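PDB 5HYZ: SCARECROW-LIKE protein 7 from Oryza sativa Japonica Group, which binds DNA in vitro through its GRAS domain and probably acts as a homodimeric transcription factor in plant development and abiotic stress resistance. Local coordinates for residues L43-F47 and A258-R263; D49-R54 and I292-P298; L102-A108 and A130-E136; K110-F116 and F195-D200. All coordinates share one frame; numbering follows the deposited sequence.

Contact 1: residues L43-F47 and A258-R263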
loop_
_atom_site.group_PDB
_atom_site.type_symbol
_atom_site.label_atom_id
_atom_site.label_comp_id
_atom_site.label_asym_id
_atom_site.label_seq_id
_atom_site.Cartn_x
_atom_site.Cartn_y
_atom_site.Cartn_z
ATOM N N LEU A 43 6.018 23.428 -12.773
ATOM C CA LEU A 43 7.449 23.207 -12.935
ATOM C C LEU A 43 8.170 24.502 -13.370
ATOM O O LEU A 43 9.175 24.912 -12.789
ATOM C CB LEU A 43 7.666 22.058 -13.949
ATOM C CG LEU A 43 9.123 21.662 -14.188
ATOM C CD1 LEU A 43 9.624 20.819 -13.034
ATOM C CD2 LEU A 43 9.231 20.875 -15.466
ATOM N N ALA A 44 7.647 25.143 -14.400
ATOM C CA ALA A 44 8.225 26.411 -14.840
ATOM C C ALA A 44 8.168 27.473 -13.748
ATOM O O ALA A 44 9.081 28.281 -13.619
ATOM C CB ALA A 44 7.501 26.912 -16.095
ATOM N N PHE A 45 7.107 27.465 -12.950
ATOM C CA PHE A 45 7.062 28.413 -11.841
ATOM C C PHE A 45 8.276 28.300 -10.916
ATOM O O PHE A 45 8.963 29.305 -10.631
ATOM C CB PHE A 45 5.745 28.231 -11.055
ATOM C CG PHE A 45 5.658 29.090 -9.814
ATOM C CD1 PHE A 45 5.099 30.362 -9.881
ATOM C CD2 PHE A 45 6.136 28.637 -8.603
ATOM C CE1 PHE A 45 5.028 31.172 -8.747
ATOM C CE2 PHE A 45 6.072 29.438 -7.437
ATOM C CZ PHE A 45 5.506 30.722 -7.521
ATOM N N TYR A 46 8.573 27.073 -10.452
ATOM C CA TYR A 46 9.675 26.954 -9.500
ATOM C C TYR A 46 11.028 27.148 -10.176
ATOM O O TYR A 46 11.947 27.729 -9.590
ATOM C CB TYR A 46 9.616 25.600 -8.791
ATOM C CG TYR A 46 8.353 25.537 -7.963
ATOM C CD1 TYR A 46 8.256 26.262 -6.766
ATOM C CD2 TYR A 46 7.252 24.791 -8.381
ATOM C CE1 TYR A 46 7.097 26.232 -6.002
ATOM C CE2 TYR A 46 6.098 24.766 -7.626
ATOM C CZ TYR A 46 6.029 25.504 -6.451
ATOM O OH TYR A 46 4.864 25.471 -5.723
ATOM N N PHE A 47 11.162 26.659 -11.413
ATOM C CA PHE A 47 12.443 26.881 -12.114
ATOM C C PHE A 47 12.696 28.334 -12.492
ATOM O O PHE A 47 13.809 28.800 -12.427
ATOM C CB PHE A 47 12.511 26.002 -13.364
ATOM C CG PHE A 47 13.097 24.656 -13.088
ATOM C CD1 PHE A 47 12.331 23.659 -12.474
ATOM C CD2 PHE A 47 14.408 24.386 -13.417
ATOM C CE1 PHE A 47 12.884 22.389 -12.223
ATOM C CE2 PHE A 47 14.983 23.142 -13.122
ATOM C CZ PHE A 47 14.200 22.136 -12.534
ATOM N N ALA A 258 17.948 18.652 -14.347
ATOM C CA ALA A 258 16.985 18.906 -13.278
ATOM C C ALA A 258 15.597 19.116 -13.853
ATOM O O ALA A 258 14.625 18.584 -13.333
ATOM C CB ALA A 258 17.441 20.136 -12.392
ATOM N N LEU A 259 15.493 19.888 -14.930
ATOM C CA LEU A 259 14.168 20.164 -15.499
ATOM C C LEU A 259 13.489 18.893 -15.979
ATOM O O LEU A 259 12.319 18.667 -15.736
ATOM C CB LEU A 259 14.258 21.173 -16.650
ATOM C CG LEU A 259 12.894 21.705 -17.093
ATOM C CD1 LEU A 259 12.284 22.603 -16.002
ATOM C CD2 LEU A 259 13.085 22.458 -18.394
ATOM N N SER A 260 14.254 18.021 -16.628
ATOM C CA SER A 260 13.668 16.763 -17.097
ATOM C C SER A 260 13.242 15.820 -15.937
ATOM O O SER A 260 12.132 15.239 -15.903
ATOM C CB SER A 260 14.681 16.056 -18.003
ATOM O OG SER A 260 14.250 14.726 -18.182
ATOM N N TYR A 261 14.140 15.697 -14.964
ATOM C CA TYR A 261 13.860 14.912 -13.758
ATOM C C TYR A 261 12.601 15.399 -12.992
ATOM O O TYR A 261 11.642 14.640 -12.686
ATOM C CB TYR A 261 15.105 14.962 -12.879
ATOM C CG TYR A 261 14.957 14.349 -11.514
ATOM C CD1 TYR A 261 14.905 12.951 -11.312
ATOM C CD2 TYR A 261 14.903 15.156 -10.424
ATOM C CE1 TYR A 261 14.751 12.449 -10.013
ATOM C CE2 TYR A 261 14.785 14.649 -9.154
ATOM C CZ TYR A 261 14.703 13.317 -8.963
ATOM O OH TYR A 261 14.578 12.978 -7.629
ATOM N N TYR A 262 12.580 16.695 -12.681
ATOM C CA TYR A 262 11.438 17.222 -11.941
ATOM C C TYR A 262 10.161 17.229 -12.795
ATOM O O TYR A 262 9.065 17.126 -12.257
ATOM C CB TYR A 262 11.782 18.627 -11.375
ATOM C CG TYR A 262 12.582 18.466 -10.096
ATOM C CD1 TYR A 262 11.969 18.007 -8.930
ATOM C CD2 TYR A 262 13.969 18.678 -10.080
ATOM C CE1 TYR A 262 12.712 17.778 -7.788
ATOM C CE2 TYR A 262 14.694 18.490 -8.953
ATOM C CZ TYR A 262 14.049 18.019 -7.798
ATOM O OH TYR A 262 14.765 17.771 -6.663
ATOM N N ARG A 263 10.282 17.323 -14.115
ATOM C CA ARG A 263 9.075 17.200 -14.951
ATOM C C ARG A 263 8.396 15.852 -14.702
ATOM O O ARG A 263 7.187 15.786 -14.461
ATOM C CB ARG A 263 9.406 17.333 -16.445
ATOM C CG ARG A 263 8.133 17.417 -17.304
ATOM C CD ARG A 263 8.362 17.213 -18.793
ATOM N NE ARG A 263 8.748 15.840 -19.109
ATOM C CZ ARG A 263 9.015 15.391 -20.339
ATOM N NH1 ARG A 263 8.932 16.202 -21.403
ATOM N NH2 ARG A 263 9.369 14.119 -20.504
#
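Ala258 meets helix 39-57 at the far end of Phe47: its CB lies in the plane of that ring, at the edge, 3.8 Å from CZ. One residue on, Leu259 goes over the face instead. With CG swung anti to the backbone nitrogen (chi1 -169°), its CD1 reaches the middle of the Phe47 ring, 3.6 Å from the centroid and only 8° off the ring normal, a well-centred CH-pi contact. The same methyl presses on Leu43 CD2 at 3.5 Å, so Leu259 CD1 touches an aromatic face and a branched aliphatic end at once. Tyr262, a turn further along, contributes its CB rather than its ring: CB sits 3.5 Å from Leu43 CD1 and 4.0 Å from Phe47 CE1, while the ring leads away to pack on Arg291 and Ile292 of helix 278-296. Last comes Arg263, whose CB lies 3.7 Å from Leu43 CD2; beyond it the chain bends and carries the guanidinium off toward Glu267, a long and weak ion pair. No hydrogen bond crosses this interface. Leu5, Leu8 and Leu9 of helix 3-16 add to the same apolar cluster. The two helix segments run at 140° to each other, their axes 10.9 Å apart at the closest, an apolar helix-helix contact within the helix bundle that accompanies the Rossmann-like part of the GRAS domain.

Contact 2: residues D49-R54 and I292-P298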
loop_
_atom_site.group_PDB
_atom_site.type_symbol
_atom_site.label_atom_id
_atom_site.label_comp_id
_atom_site.label_asym_id
_atom_site.label_seq_id
_atom_site.Cartn_x
_atom_site.Cartn_y
_atom_site.Cartn_z
ATOM N N ASP A 49 11.572 30.890 -10.928
ATOM C CA ASP A 49 11.932 31.545 -9.674
ATOM C C ASP A 49 13.403 31.351 -9.324
ATOM O O ASP A 49 14.117 32.294 -8.916
ATOM C CB ASP A 49 11.035 31.015 -8.556
ATOM C CG ASP A 49 11.153 31.823 -7.271
ATOM O OD1 ASP A 49 10.414 32.818 -7.140
ATOM O OD2 ASP A 49 11.988 31.477 -6.408
ATOM N N ALA A 50 13.867 30.106 -9.457
ATOM C CA ALA A 50 15.255 29.843 -9.134
ATOM C C ALA A 50 16.172 30.598 -10.102
ATOM O O ALA A 50 17.221 31.106 -9.678
ATOM C CB ALA A 50 15.553 28.308 -9.193
ATOM N N LEU A 51 15.814 30.598 -11.386
ATOM C CA LEU A 51 16.657 31.292 -12.368
ATOM C C LEU A 51 16.722 32.806 -12.027
ATOM O O LEU A 51 17.801 33.439 -12.058
ATOM C CB LEU A 51 16.132 31.063 -13.749
ATOM C CG LEU A 51 16.928 31.704 -14.875
ATOM C CD1 LEU A 51 18.435 31.356 -14.762
ATOM C CD2 LEU A 51 16.373 31.320 -16.208
ATOM N N SER A 52 15.570 33.376 -11.671
ATOM C CA SER A 52 15.580 34.786 -11.220
ATOM C C SER A 52 16.503 35.018 -10.071
ATOM O O SER A 52 17.278 35.952 -10.093
ATOM C CB SER A 52 14.194 35.264 -10.772
ATOM O OG SER A 52 13.267 35.140 -11.804
ATOM N N ARG A 53 16.395 34.199 -9.035
ATOM C CA ARG A 53 17.281 34.366 -7.891
ATOM C C ARG A 53 18.760 34.243 -8.256
ATOM O O ARG A 53 19.598 34.999 -7.769
ATOM C CB ARG A 53 16.957 33.347 -6.800
ATOM C CG ARG A 53 15.710 33.639 -6.011
ATOM C CD ARG A 53 15.548 32.593 -4.915
ATOM N NE ARG A 53 14.859 33.129 -3.745
ATOM C CZ ARG A 53 13.560 32.972 -3.502
ATOM N NH1 ARG A 53 12.802 32.291 -4.354
ATOM N NH2 ARG A 53 13.015 33.502 -2.411
ATOM N N ARG A 54 19.078 33.273 -9.107
ATOM C CA ARG A 54 20.452 33.147 -9.610
ATOM C C ARG A 54 20.934 34.459 -10.259
ATOM O O ARG A 54 22.029 34.931 -9.989
ATOM C CB ARG A 54 20.546 31.998 -10.647
ATOM C CG ARG A 54 21.999 31.686 -11.063
ATOM C CD ARG A 54 21.993 30.577 -12.085
ATOM N NE ARG A 54 23.328 30.299 -12.617
ATOM C CZ ARG A 54 24.266 29.556 -12.034
ATOM N NH1 ARG A 54 24.075 28.967 -10.866
ATOM N NH2 ARG A 54 25.425 29.368 -12.671
ATOM N N ILE A 292 15.145 22.442 -6.170
ATOM C CA ILE A 292 15.373 23.150 -7.443
ATOM C C ILE A 292 16.212 24.416 -7.174
ATOM O O ILE A 292 17.179 24.690 -7.878
ATOM C CB ILE A 292 14.016 23.466 -8.105
ATOM C CG1 ILE A 292 13.381 22.157 -8.640
ATOM C CG2 ILE A 292 14.147 24.426 -9.306
ATOM C CD1 ILE A 292 11.857 22.294 -8.880
ATOM N N GLN A 293 15.846 25.188 -6.140
ATOM C CA GLN A 293 16.652 26.342 -5.755
ATOM C C GLN A 293 18.113 25.965 -5.518
ATOM O O GLN A 293 19.051 26.694 -5.907
ATOM C CB GLN A 293 16.077 27.001 -4.480
ATOM C CG GLN A 293 14.729 27.648 -4.691
ATOM C CD GLN A 293 14.850 28.999 -5.364
ATOM O OE1 GLN A 293 15.931 29.596 -5.364
ATOM N NE2 GLN A 293 13.754 29.484 -5.961
ATOM N N ARG A 294 18.340 24.830 -4.874
ATOM C CA ARG A 294 19.699 24.461 -4.562
ATOM C C ARG A 294 20.466 24.068 -5.823
ATOM O O ARG A 294 21.649 24.366 -5.937
ATOM C CB ARG A 294 19.721 23.347 -3.519
ATOM C CG ARG A 294 18.987 23.791 -2.282
ATOM C CD ARG A 294 19.322 23.030 -1.045
ATOM N NE ARG A 294 18.499 23.523 0.056
ATOM C CZ ARG A 294 17.348 22.981 0.445
ATOM N NH1 ARG A 294 16.873 21.888 -0.165
ATOM N NH2 ARG A 294 16.674 23.530 1.453
ATOM N N ALA A 295 19.792 23.454 -6.777
ATOM C CA ALA A 295 20.499 22.905 -7.928
ATOM C C ALA A 295 20.776 23.947 -9.003
ATOM O O ALA A 295 21.769 23.831 -9.728
ATOM C CB ALA A 295 19.711 21.778 -8.530
ATOM N N VAL A 296 19.878 24.932 -9.103
ATOM C CA VAL A 296 19.832 25.814 -10.255
ATOM C C VAL A 296 19.806 27.300 -9.840
ATOM O O VAL A 296 19.776 28.210 -10.677
ATOM C CB VAL A 296 18.614 25.327 -11.101
ATOM C CG1 VAL A 296 17.626 26.391 -11.478
ATOM C CG2 VAL A 296 19.097 24.461 -12.229
ATOM N N GLY A 297 19.882 27.533 -8.537
ATOM C CA GLY A 297 19.843 28.869 -7.973
ATOM C C GLY A 297 21.209 29.517 -7.930
ATOM O O GLY A 297 22.105 29.117 -8.647
ATOM N N PRO A 298 21.376 30.531 -7.066
ATOM C CA PRO A 298 22.603 31.329 -7.036
ATOM C C PRO A 298 23.865 30.550 -6.715
ATOM O O PRO A 298 24.920 30.813 -7.300
ATOM C CB PRO A 298 22.322 32.355 -5.937
ATOM C CG PRO A 298 21.118 31.853 -5.189
ATOM C CD PRO A 298 20.324 31.092 -6.194
#
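The guanidinium of Arg54 takes Gly297 O at its edge, in the plane of the group: NH1 donates over 3.0 Å with an N-H...O angle of 150°, arriving nearly along the C=O axis. The same NH1 forms a salt bridge to Glu300, and Phe251 makes a cation-pi contact with the group, so three partners help to fix its position. Arg54 gets there with CG anti to the backbone nitrogen (chi1 -172°) and a straight chain, whose CD passes 3.5 Å from Val296 O, a buried carbonyl oxygen that finds no hydrogen-bond partner. At the other end of the contact, the amide of Gln293 lies against Arg53; its OE1 is 3.1 Å from Arg53 CD, while the link from its NE2 to Asp49 is weak and doubtful. Between these polar ends two helices of the GRAS helix bundle cross at 46°, with their axes 8.9 Å apart at the nearest point. Such a close approach goes with the small Ala50, whose CB meets Val296 CG1 at 3.6 Å and Ile292 CG2 at 4.1 Å. Helix 278-296 finishes here, and Gly297 is the first residue to depart from helical geometry, its CA lying near Ala50 O. The chain then runs past helix 39-57, where Pro298 brings CD to 3.8 Å from Arg54 N and also packs on Cys57.

Contact 3: residues L102-A108 and A130-E136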
loop_
_atom_site.group_PDB
_atom_site.type_symbol
_atom_site.label_atom_id
_atom_site.label_comp_id
_atom_site.label_asym_id
_atom_site.label_seq_id
_atom_site.Cartn_x
_atom_site.Cartn_y
_atom_site.Cartn_z
ATOM N N LEU A 102 17.856 -9.493 2.817
ATOM C CA LEU A 102 17.370 -10.833 3.181
ATOM C C LEU A 102 18.209 -11.889 2.538
ATOM O O LEU A 102 18.579 -12.876 3.171
ATOM C CB LEU A 102 15.881 -10.967 2.773
ATOM C CG LEU A 102 15.161 -12.235 3.225
ATOM C CD1 LEU A 102 14.864 -12.013 4.664
ATOM C CD2 LEU A 102 13.850 -12.455 2.497
ATOM N N GLU A 103 18.512 -11.693 1.261
ATOM C CA GLU A 103 19.310 -12.676 0.577
ATOM C C GLU A 103 20.767 -12.688 1.015
ATOM O O GLU A 103 21.363 -13.759 1.143
ATOM C CB GLU A 103 19.217 -12.435 -0.910
ATOM C CG GLU A 103 17.778 -12.865 -1.306
ATOM C CD GLU A 103 17.438 -12.587 -2.790
ATOM O OE1 GLU A 103 18.336 -12.173 -3.554
ATOM O OE2 GLU A 103 16.254 -12.742 -3.160
ATOM N N ALA A 104 21.329 -11.513 1.262
ATOM C CA ALA A 104 22.743 -11.463 1.697
ATOM C C ALA A 104 22.994 -12.072 3.060
ATOM O O ALA A 104 24.106 -12.501 3.369
ATOM C CB ALA A 104 23.246 -9.998 1.683
ATOM N N THR A 105 21.983 -12.092 3.913
ATOM C CA THR A 105 22.184 -12.418 5.328
ATOM C C THR A 105 21.533 -13.754 5.688
ATOM O O THR A 105 21.451 -14.106 6.849
ATOM C CB THR A 105 21.621 -11.362 6.261
ATOM O OG1 THR A 105 20.241 -11.115 5.988
ATOM C CG2 THR A 105 22.377 -10.027 6.072
ATOM N N GLY A 106 21.126 -14.516 4.675
ATOM C CA GLY A 106 20.481 -15.799 4.907
ATOM C C GLY A 106 21.234 -16.796 5.767
ATOM O O GLY A 106 20.598 -17.496 6.541
ATOM N N ALA A 107 22.564 -16.849 5.655
ATOM C CA ALA A 107 23.365 -17.824 6.395
ATOM C C ALA A 107 23.652 -17.361 7.819
ATOM O O ALA A 107 24.259 -18.080 8.603
ATOM C CB ALA A 107 24.666 -18.077 5.688
ATOM N N ALA A 108 23.222 -16.153 8.166
ATOM C CA ALA A 108 23.523 -15.634 9.506
ATOM C C ALA A 108 22.377 -15.873 10.465
ATOM O O ALA A 108 21.223 -15.643 10.089
ATOM C CB ALA A 108 23.808 -14.122 9.426
ATOM N N ALA A 130 9.738 -10.078 7.078
ATOM C CA ALA A 130 10.382 -10.949 6.092
ATOM C C ALA A 130 11.401 -11.905 6.697
ATOM O O ALA A 130 11.415 -13.079 6.346
ATOM C CB ALA A 130 11.027 -10.087 4.967
ATOM N N LEU A 131 12.246 -11.432 7.624
ATOM C CA LEU A 131 13.224 -12.273 8.290
ATOM C C LEU A 131 12.520 -13.379 9.074
ATOM O O LEU A 131 13.031 -14.501 9.160
ATOM C CB LEU A 131 14.124 -11.431 9.271
ATOM C CG LEU A 131 15.123 -10.508 8.530
ATOM C CD1 LEU A 131 15.767 -9.471 9.485
ATOM C CD2 LEU A 131 16.169 -11.365 7.846
ATOM N N ALA A 132 11.353 -13.056 9.633
ATOM C CA ALA A 132 10.694 -14.040 10.499
ATOM C C ALA A 132 10.258 -15.186 9.664
ATOM O O ALA A 132 10.202 -16.312 10.164
ATOM C CB ALA A 132 9.508 -13.442 11.246
ATOM N N THR A 133 9.933 -14.904 8.401
ATOM C CA THR A 133 9.497 -15.989 7.534
ATOM C C THR A 133 10.509 -16.464 6.449
ATOM O O THR A 133 10.138 -17.134 5.470
ATOM C CB THR A 133 8.149 -15.582 6.859
ATOM O OG1 THR A 133 8.270 -14.292 6.252
ATOM C CG2 THR A 133 7.087 -15.424 7.930
ATOM N N ARG A 134 11.802 -16.188 6.637
ATOM C CA ARG A 134 12.760 -16.509 5.569
ATOM C C ARG A 134 13.092 -18.011 5.533
ATOM O O ARG A 134 12.914 -18.711 6.519
ATOM C CB ARG A 134 14.042 -15.661 5.770
ATOM C CG ARG A 134 14.802 -16.206 6.952
ATOM C CD ARG A 134 16.138 -15.430 7.216
ATOM N NE ARG A 134 16.782 -16.020 8.395
ATOM C CZ ARG A 134 18.052 -15.808 8.743
ATOM N NH1 ARG A 134 18.813 -14.945 8.055
ATOM N NH2 ARG A 134 18.545 -16.444 9.785
ATOM N N PRO A 135 13.612 -18.523 4.404
ATOM C CA PRO A 135 13.850 -19.975 4.248
ATOM C C PRO A 135 14.736 -20.579 5.289
ATOM O O PRO A 135 14.525 -21.702 5.743
ATOM C CB PRO A 135 14.532 -20.066 2.882
ATOM C CG PRO A 135 13.999 -18.913 2.144
ATOM C CD PRO A 135 13.868 -17.792 3.158
ATOM N N GLU A 136 15.754 -19.842 5.712
ATOM C CA GLU A 136 16.678 -20.412 6.650
ATOM C C GLU A 136 16.150 -20.467 8.078
ATOM O O GLU A 136 16.825 -20.955 8.976
ATOM C CB GLU A 136 18.001 -19.609 6.611
ATOM C CG GLU A 136 18.626 -19.485 5.221
ATOM C CD GLU A 136 18.019 -18.369 4.302
ATOM O OE1 GLU A 136 17.058 -17.657 4.678
ATOM O OE2 GLU A 136 18.523 -18.191 3.168
HETATM O O HOH W 1 18.225 -13.136 6.003
HETATM O O HOH W 2 16.823 -15.310 3.393
#
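Arg134 reaches across to the backbone of 105-108 and grips Ala108 O with both terminal nitrogens. The bond from Arg134 NH2 is the shorter and straighter, 2.8 Å at 161°; that from Arg134 NH1 to Ala108 O is 3.2 Å at 135°, and both lie in the guanidinium plane. NH1 also makes a weak bond to Thr105 O and donates to a water, while NE turns to Gly137 O, so all three nitrogens are engaged. Gly106 O is different: it sits above one face of the guanidinium, 3.5 Å from Arg134 NH1 at too poor an angle to bond. Arg134 has its CG in the crowded position (chi1 73°), and from there the chain runs straight to NE. This is the joint where helices 89-104 and 122-132 of the Rossmann-like part both come to an end, next to strand 110-118; the type I turn Thr105-Ala108, closed by Ala108 N on Thr105 O, leads toward that strand. The water held by NH1 donates to Leu102 O and to Thr105 OG1, whose hydroxyl is also bonded to Ile101 O. A second water links Leu102 O to Glu136 OE1, which gives this helix-end carbonyl two water donors. Beside the polar net Leu102 CD1 presses tightly on Leu131 CD2 at 3.5 Å and lies 3.9 Å from Arg134 CB. Pro135 packs on Thr133 of the second subunit.

Contact 4: residues K110-F116 and F195-D200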
loop_
_atom_site.group_PDB
_atom_site.type_symbol
_atom_site.label_atom_id
_atom_site.label_comp_id
_atom_site.label_asym_id
_atom_site.label_seq_id
_atom_site.Cartn_x
_atom_site.Cartn_y
_atom_site.Cartn_z
ATOM N N LYS A 110 22.388 -14.164 13.449
ATOM C CA LYS A 110 22.346 -12.859 14.134
ATOM C C LYS A 110 22.645 -11.778 13.102
ATOM O O LYS A 110 23.599 -11.904 12.345
ATOM C CB LYS A 110 23.392 -12.796 15.260
ATOM C CG LYS A 110 23.183 -13.892 16.291
ATOM C CD LYS A 110 24.147 -13.620 17.440
ATOM C CE LYS A 110 24.372 -14.864 18.289
ATOM N NZ LYS A 110 25.304 -14.507 19.429
ATOM N N ILE A 111 21.796 -10.761 13.067
ATOM C CA ILE A 111 21.883 -9.749 12.040
ATOM C C ILE A 111 21.931 -8.372 12.676
ATOM O O ILE A 111 21.187 -8.073 13.643
ATOM C CB ILE A 111 20.655 -9.853 11.089
ATOM C CG1 ILE A 111 20.762 -11.192 10.272
ATOM C CG2 ILE A 111 20.643 -8.632 10.108
ATOM C CD1 ILE A 111 19.502 -11.528 9.462
ATOM N N HIS A 112 22.791 -7.510 12.143
ATOM C CA HIS A 112 22.869 -6.140 12.644
ATOM C C HIS A 112 22.665 -5.204 11.473
ATOM O O HIS A 112 23.485 -5.194 10.541
ATOM C CB HIS A 112 24.239 -5.915 13.293
ATOM C CG HIS A 112 24.402 -4.578 13.919
ATOM N ND1 HIS A 112 25.583 -4.209 14.524
ATOM C CD2 HIS A 112 23.576 -3.508 14.021
ATOM C CE1 HIS A 112 25.462 -2.978 15.005
ATOM N NE2 HIS A 112 24.259 -2.526 14.708
ATOM N N ILE A 113 21.597 -4.425 11.489
ATOM C CA ILE A 113 21.314 -3.440 10.420
ATOM C C ILE A 113 21.840 -2.050 10.826
ATOM O O ILE A 113 21.534 -1.592 11.918
ATOM C CB ILE A 113 19.779 -3.302 10.207
ATOM C CG1 ILE A 113 19.131 -4.656 9.874
ATOM C CG2 ILE A 113 19.437 -2.219 9.139
ATOM C CD1 ILE A 113 19.720 -5.311 8.627
ATOM N N VAL A 114 22.609 -1.402 9.968
ATOM C CA VAL A 114 23.009 -0.017 10.210
ATOM C C VAL A 114 22.308 0.852 9.225
ATOM O O VAL A 114 22.543 0.751 8.027
ATOM C CB VAL A 114 24.559 0.146 10.122
ATOM C CG1 VAL A 114 24.942 1.669 10.422
ATOM C CG2 VAL A 114 25.188 -0.781 11.137
ATOM N N ASP A 115 21.405 1.697 9.698
ATOM C CA ASP A 115 20.632 2.561 8.807
ATOM C C ASP A 115 21.144 3.996 8.851
ATOM O O ASP A 115 20.914 4.716 9.863
ATOM C CB ASP A 115 19.123 2.526 9.180
ATOM C CG ASP A 115 18.242 3.136 8.092
ATOM O OD1 ASP A 115 18.732 3.451 6.982
ATOM O OD2 ASP A 115 17.010 3.266 8.294
ATOM N N PHE A 116 21.862 4.425 7.790
ATOM C CA PHE A 116 22.284 5.804 7.681
ATOM C C PHE A 116 21.169 6.600 7.061
ATOM O O PHE A 116 20.913 6.542 5.836
ATOM C CB PHE A 116 23.564 5.942 6.838
ATOM C CG PHE A 116 24.795 5.526 7.558
ATOM C CD1 PHE A 116 25.476 6.426 8.416
ATOM C CD2 PHE A 116 25.313 4.254 7.349
ATOM C CE1 PHE A 116 26.631 5.990 9.051
ATOM C CE2 PHE A 116 26.450 3.794 7.948
ATOM C CZ PHE A 116 27.131 4.697 8.836
ATOM N N PHE A 195 29.605 1.842 16.377
ATOM C CA PHE A 195 28.503 0.983 15.923
ATOM C C PHE A 195 28.387 -0.306 16.717
ATOM O O PHE A 195 27.404 -1.040 16.542
ATOM C CB PHE A 195 28.706 0.718 14.411
ATOM C CG PHE A 195 28.593 1.983 13.619
ATOM C CD1 PHE A 195 29.672 2.879 13.495
ATOM C CD2 PHE A 195 27.368 2.347 13.074
ATOM C CE1 PHE A 195 29.500 4.082 12.772
ATOM C CE2 PHE A 195 27.189 3.514 12.399
ATOM C CZ PHE A 195 28.239 4.411 12.240
ATOM N N LEU A 196 29.381 -0.594 17.581
ATOM C CA LEU A 196 29.309 -1.743 18.495
ATOM C C LEU A 196 29.014 -3.060 17.740
ATOM O O LEU A 196 28.175 -3.870 18.149
ATOM C CB LEU A 196 28.254 -1.486 19.588
ATOM C CG LEU A 196 28.572 -0.225 20.394
ATOM C CD1 LEU A 196 27.340 0.130 21.255
ATOM C CD2 LEU A 196 29.742 -0.556 21.337
ATOM N N VAL A 197 29.721 -3.264 16.632
ATOM C CA VAL A 197 29.549 -4.488 15.836
ATOM C C VAL A 197 30.227 -5.635 16.552
ATOM O O VAL A 197 31.170 -5.442 17.313
ATOM C CB VAL A 197 30.109 -4.331 14.395
ATOM C CG1 VAL A 197 29.323 -3.246 13.639
ATOM C CG2 VAL A 197 31.622 -4.078 14.416
ATOM N N GLU A 198 29.671 -6.824 16.396
ATOM C CA GLU A 198 30.177 -8.032 17.067
ATOM C C GLU A 198 30.572 -9.068 16.040
ATOM O O GLU A 198 29.978 -9.153 14.939
ATOM C CB GLU A 198 29.124 -8.605 17.998
ATOM C CG GLU A 198 28.753 -7.578 19.030
ATOM C CD GLU A 198 27.874 -8.093 20.123
ATOM O OE1 GLU A 198 26.969 -8.935 19.860
ATOM O OE2 GLU A 198 28.095 -7.637 21.266
ATOM N N PRO A 199 31.572 -9.878 16.381
ATOM C CA PRO A 199 32.119 -10.793 15.378
ATOM C C PRO A 199 31.118 -11.889 14.948
ATOM O O PRO A 199 31.242 -12.409 13.838
ATOM C CB PRO A 199 33.357 -11.384 16.087
ATOM C CG PRO A 199 33.025 -11.316 17.537
ATOM C CD PRO A 199 32.207 -10.043 17.704
ATOM N N ASP A 200 30.111 -12.196 15.763
ATOM C CA ASP A 200 29.216 -13.292 15.382
ATOM C C ASP A 200 27.930 -12.858 14.651
ATOM O O ASP A 200 26.974 -13.628 14.587
ATOM C CB ASP A 200 28.845 -14.108 16.638
ATOM C CG ASP A 200 28.115 -13.266 17.713
ATOM O OD1 ASP A 200 28.056 -12.011 17.616
ATOM O OD2 ASP A 200 27.569 -13.863 18.666
HETATM O O HOH W 3 25.338 -15.010 12.607
#
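Lys110 and Asp200 join the start of strand 110-118, a parallel strand of the Rossmann-like sheet that carries the predicted VHIID motif, to the loop entering the neighbouring parallel strand 202-208. Along Lys110, CB lies 3.7 Å from Asp200 O and CG somewhat further from the same oxygen. CG is beside the backbone nitrogen (chi1 -59°), and the extended chain beyond it follows the aspartate: CD is 3.6 Å from Asp200 OD2, CE 3.4 Å from it, and NZ closes a salt bridge to OD2 at 2.5 Å, unusually short, so that its exact length is doubtful. A water bonded to Lys110 N and Asp200 O ties the two backbones beside this pair. Two residues along, His112 points the same way. Its ring meets Phe195 O edge-on and in plane, CE1 standing 3.1 Å from that oxygen, while Val197 CG1 approaches ND1 obliquely. Outside the segments NE2 is bonded to Thr145 and ND1 to Glu201, which together should fix the turn of the imidazole. Further on the contact becomes apolar, the loop running back at 159° to the strand. Val114 CG1 touches Phe195 CE2 at 3.5 Å. At the corner Phe116 approaches the same ring obliquely, the two planes inclined at 50° and their centroids 5.7 Å apart, with Phe116 CZ 3.6 Å from Phe195 CZ.

Overall arrangement
The four contacts form two pairs at opposite ends of the GRAS domain. Contacts 1 and 2 share helix 39-57, their centres 11 Å apart, and meet through Ile292, whose CD1 lies 3.5 Å from Phe47 CE1; successive helices 251-272 and 278-296 thus pack on neighbouring turns of one bundle helix. Contacts 3 and 4, with centres about 15 Å apart, join at Ile111: the strand turns its CD1 to Thr105, Leu131 and Arg134, while Lys110 and His112 face the loop 195-200. The pairs are about 40 to 46 Å apart between centres, and contact 3, beside the second subunit, lies farthest from contact 2.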